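Local coordinates for protein general negative regulator of transcription subunit 2 (Saccharomyces cerevisiae, PDB 4BY6) that serves as a core subunit of the CCR4-NOT complex, is required for its integrity, and takes part in transcriptional regulation and cytoplasmic mRNA deadenylation, at residues V157-F170 and K178-I190. Numbering follows the deposited sequence.
Sequences VSADGLSERGSYVF and KCQRDFLLFYNAI
From S163 paired with F186 to F170 paired with C179, the two strands run antiparallel, their axes 4.3 Å apart at closest, with two-way backbone hydrogen bonds at E164–L185, G166–F183, Y168–R181 and F170–C179. Beyond the last bridge, Y187 N donates a hydrogen bond to L162 O. On the face carrying E164, Y168 and F170, the F170 ring is the hub: its CZ lies over the centre of the F183 ring in an edge-to-face pair (centroids 5.1 Å apart), while R181 covers a face of F170 in a cation-pi contact, R181 CZ 5.0 Å from the F170 ring centroid. R181 bends at chi3 (-54°), which brings NE within 3.6 Å of F170 CD1; the guanidinium plane stands 81° from that of the ring. These strands form a beta hairpin within an antiparallel sheet, consistent with the SH3-like barrel of the NOT2/3/5 C-terminal domain; strand 145-149 flanks 163-172, and its L147 packs on Y168 and F170. Y168 lies across G166, where a side chain would probably crowd its hydroxyl, and its CD2 meets F183 CB at 3.7 Å. Its OH donates to E164 OE2 on the anti side (2.6 Å), with L185 CD2 3.8 Å from the same OH. A phenylalanine in place of Y168 would probably leave the buried E164 carboxylate without this donor and less firmly oriented. On the opposite face, S163 CB sits centrally over the F186 ring, 3.8 Å from its centroid. Farther along, S167 OG accepts a hydrogen bond from Q180 NE2, lying in the Q180 amide plane, and is also hydrogen-bonded to D150 OD1.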
# COMPACT_ATOMS: atom_id res chain seq x y z
N VAL E 157 19.09 2.75 53.35
CA VAL E 157 18.83 4.16 53.25
C VAL E 157 20.13 4.94 53.36
O VAL E 157 21.02 4.60 54.17
CB VAL E 157 17.83 4.63 54.33
CG1 VAL E 157 17.67 6.15 54.31
CG2 VAL E 157 16.48 3.92 54.14
N SER E 158 20.25 5.97 52.53
CA SER E 158 21.45 6.80 52.50
C SER E 158 21.58 7.65 53.76
O SER E 158 20.60 7.91 54.44
CB SER E 158 21.41 7.67 51.26
OG SER E 158 21.26 6.86 50.10
N ALA E 159 22.79 8.10 54.05
CA ALA E 159 23.05 8.81 55.31
C ALA E 159 22.19 10.06 55.52
O ALA E 159 21.79 10.35 56.64
CB ALA E 159 24.52 9.17 55.39
N ASP E 160 21.91 10.80 54.45
CA ASP E 160 21.10 12.01 54.54
C ASP E 160 19.60 11.72 54.61
O ASP E 160 18.79 12.61 54.90
CB ASP E 160 21.37 12.93 53.33
CG ASP E 160 21.55 12.15 52.03
OD1 ASP E 160 22.30 11.15 52.06
OD2 ASP E 160 20.96 12.54 50.99
N GLY E 161 19.23 10.47 54.34
CA GLY E 161 17.84 10.05 54.38
C GLY E 161 17.02 10.49 53.18
O GLY E 161 15.80 10.29 53.15
N LEU E 162 17.67 11.02 52.15
CA LEU E 162 16.91 11.51 51.00
C LEU E 162 16.77 10.44 49.90
O LEU E 162 16.02 10.60 48.93
CB LEU E 162 17.57 12.76 50.44
CG LEU E 162 17.74 13.89 51.45
CD1 LEU E 162 18.47 15.04 50.77
CD2 LEU E 162 16.40 14.32 52.02
N SER E 163 17.47 9.32 50.10
CA SER E 163 17.45 8.25 49.13
C SER E 163 17.69 6.90 49.78
O SER E 163 18.12 6.82 50.93
CB SER E 163 18.51 8.50 48.05
OG SER E 163 19.79 8.60 48.64
N GLU E 164 17.40 5.84 49.03
CA GLU E 164 17.74 4.50 49.49
C GLU E 164 18.30 3.74 48.32
O GLU E 164 17.94 4.01 47.16
CB GLU E 164 16.52 3.77 50.07
CG GLU E 164 15.41 3.55 49.07
CD GLU E 164 14.20 2.87 49.67
OE1 GLU E 164 13.89 3.15 50.86
OE2 GLU E 164 13.52 2.09 48.95
N ARG E 165 19.18 2.79 48.60
CA ARG E 165 19.73 1.97 47.55
C ARG E 165 19.17 0.58 47.70
O ARG E 165 19.23 0.00 48.78
CB ARG E 165 21.25 1.99 47.60
CG ARG E 165 21.87 1.49 46.34
CD ARG E 165 23.33 1.21 46.53
NE ARG E 165 23.72 0.14 45.63
CZ ARG E 165 24.94 -0.36 45.56
NH1 ARG E 165 25.91 0.12 46.34
NH2 ARG E 165 25.20 -1.35 44.71
N GLY E 166 18.58 0.05 46.63
CA GLY E 166 17.94 -1.24 46.74
C GLY E 166 17.63 -1.91 45.42
O GLY E 166 17.94 -1.38 44.36
N SER E 167 17.01 -3.08 45.50
CA SER E 167 16.63 -3.82 44.31
C SER E 167 15.15 -3.63 44.01
O SER E 167 14.31 -3.76 44.90
CB SER E 167 16.96 -5.29 44.48
OG SER E 167 16.58 -6.00 43.32
N TYR E 168 14.83 -3.34 42.76
CA TYR E 168 13.47 -2.99 42.38
C TYR E 168 13.10 -3.67 41.09
O TYR E 168 13.96 -4.13 40.35
CB TYR E 168 13.32 -1.47 42.23
CG TYR E 168 13.74 -0.72 43.47
CD1 TYR E 168 12.84 -0.48 44.49
CD2 TYR E 168 15.05 -0.30 43.63
CE1 TYR E 168 13.23 0.20 45.64
CE2 TYR E 168 15.44 0.36 44.77
CZ TYR E 168 14.53 0.61 45.77
OH TYR E 168 14.92 1.28 46.91
N VAL E 169 11.81 -3.71 40.82
CA VAL E 169 11.25 -4.24 39.60
C VAL E 169 10.50 -3.08 38.97
O VAL E 169 9.56 -2.57 39.58
CB VAL E 169 10.31 -5.45 39.86
CG1 VAL E 169 9.77 -6.02 38.57
CG2 VAL E 169 11.02 -6.51 40.61
N PHE E 170 10.97 -2.64 37.80
CA PHE E 170 10.35 -1.56 37.03
C PHE E 170 9.40 -2.10 35.96
O PHE E 170 9.71 -3.09 35.29
CB PHE E 170 11.42 -0.72 36.35
CG PHE E 170 12.22 0.15 37.28
CD1 PHE E 170 13.27 -0.37 38.02
CD2 PHE E 170 11.95 1.51 37.37
CE1 PHE E 170 14.02 0.46 38.86
CE2 PHE E 170 12.70 2.33 38.20
CZ PHE E 170 13.73 1.80 38.95
N LYS E 178 8.34 -6.78 33.23
CA LYS E 178 8.89 -6.35 34.50
C LYS E 178 10.39 -6.50 34.37
O LYS E 178 10.86 -7.44 33.74
CB LYS E 178 8.32 -7.16 35.66
CG LYS E 178 6.83 -7.03 35.82
CD LYS E 178 6.36 -7.80 37.03
CE LYS E 178 4.85 -7.78 37.11
NZ LYS E 178 4.36 -8.24 38.44
N CYS E 179 11.14 -5.53 34.88
CA CYS E 179 12.58 -5.49 34.69
C CYS E 179 13.27 -5.21 36.04
O CYS E 179 13.08 -4.14 36.62
CB CYS E 179 12.95 -4.44 33.63
SG CYS E 179 14.74 -4.14 33.44
N GLN E 180 14.06 -6.17 36.53
CA GLN E 180 14.75 -5.97 37.80
C GLN E 180 16.00 -5.08 37.62
O GLN E 180 16.71 -5.15 36.61
CB GLN E 180 15.11 -7.31 38.43
CG GLN E 180 16.62 -7.52 38.63
CD GLN E 180 17.13 -6.92 39.93
OE1 GLN E 180 18.29 -6.49 40.02
NE2 GLN E 180 16.27 -6.88 40.94
N ARG E 181 16.26 -4.26 38.64
CA ARG E 181 17.32 -3.26 38.59
C ARG E 181 17.81 -2.88 40.00
O ARG E 181 17.00 -2.68 40.91
CB ARG E 181 16.78 -2.03 37.88
CG ARG E 181 17.81 -1.06 37.44
CD ARG E 181 17.15 0.21 36.95
NE ARG E 181 16.14 -0.00 35.91
CZ ARG E 181 16.40 -0.04 34.61
NH1 ARG E 181 17.66 0.08 34.20
NH2 ARG E 181 15.41 -0.21 33.73
N ASP E 182 19.12 -2.79 40.18
CA ASP E 182 19.68 -2.21 41.40
C ASP E 182 19.67 -0.71 41.20
O ASP E 182 20.07 -0.20 40.16
CB ASP E 182 21.09 -2.70 41.69
CG ASP E 182 21.11 -4.15 42.10
OD1 ASP E 182 20.53 -4.48 43.16
OD2 ASP E 182 21.73 -4.97 41.39
N PHE E 183 19.15 0.02 42.17
CA PHE E 183 18.83 1.40 41.88
C PHE E 183 19.02 2.28 43.09
O PHE E 183 18.74 1.86 44.23
CB PHE E 183 17.40 1.48 41.37
CG PHE E 183 17.08 2.73 40.63
CD1 PHE E 183 17.35 2.84 39.28
CD2 PHE E 183 16.48 3.78 41.28
CE1 PHE E 183 17.03 3.99 38.60
CE2 PHE E 183 16.14 4.92 40.60
CZ PHE E 183 16.43 5.03 39.27
N LEU E 184 19.54 3.48 42.84
CA LEU E 184 19.61 4.52 43.85
C LEU E 184 18.39 5.40 43.67
O LEU E 184 18.29 6.13 42.70
CB LEU E 184 20.89 5.34 43.76
CG LEU E 184 20.89 6.51 44.74
CD1 LEU E 184 21.06 5.99 46.15
CD2 LEU E 184 21.98 7.47 44.41
N LEU E 185 17.47 5.29 44.60
CA LEU E 185 16.15 5.86 44.49
C LEU E 185 15.95 7.04 45.43
O LEU E 185 16.13 6.91 46.65
CB LEU E 185 15.12 4.79 44.82
CG LEU E 185 13.71 5.31 44.94
CD1 LEU E 185 13.27 5.79 43.56
CD2 LEU E 185 12.86 4.17 45.45
N PHE E 186 15.53 8.17 44.88
CA PHE E 186 15.31 9.37 45.67
C PHE E 186 13.86 9.53 46.03
O PHE E 186 13.01 9.50 45.15
CB PHE E 186 15.81 10.61 44.93
CG PHE E 186 17.28 10.80 45.03
CD1 PHE E 186 18.15 10.16 44.17
CD2 PHE E 186 17.82 11.61 46.03
CE1 PHE E 186 19.53 10.34 44.28
CE2 PHE E 186 19.19 11.79 46.15
CZ PHE E 186 20.04 11.15 45.27
N TYR E 187 13.57 9.71 47.32
CA TYR E 187 12.19 9.73 47.78
C TYR E 187 11.37 10.92 47.24
O TYR E 187 10.17 10.77 47.05
CB TYR E 187 12.15 9.75 49.30
CG TYR E 187 12.79 8.55 49.98
CD1 TYR E 187 12.27 7.27 49.81
CD2 TYR E 187 13.90 8.70 50.79
CE1 TYR E 187 12.85 6.17 50.44
CE2 TYR E 187 14.49 7.61 51.42
CZ TYR E 187 13.96 6.34 51.24
OH TYR E 187 14.54 5.25 51.88
N ASN E 188 12.00 12.07 46.99
CA ASN E 188 11.29 13.20 46.37
C ASN E 188 10.81 12.89 44.93
O ASN E 188 10.06 13.66 44.32
CB ASN E 188 12.13 14.50 46.41
CG ASN E 188 13.36 14.48 45.50
OD1 ASN E 188 13.67 13.48 44.85
ND2 ASN E 188 14.06 15.60 45.45
N ALA E 189 11.25 11.76 44.38
CA ALA E 189 10.99 11.42 42.99
C ALA E 189 9.85 10.40 42.84
O ALA E 189 9.40 10.12 41.72
CB ALA E 189 12.25 10.89 42.35
N ILE E 190 9.37 9.84 43.95
CA ILE E 190 8.30 8.87 43.83
C ILE E 190 7.08 9.34 44.59
O ILE E 190 7.20 10.10 45.56
CB ILE E 190 8.72 7.48 44.32
CG1 ILE E 190 9.36 7.57 45.70
CG2 ILE E 190 9.72 6.82 43.37
CD1 ILE E 190 9.68 6.18 46.28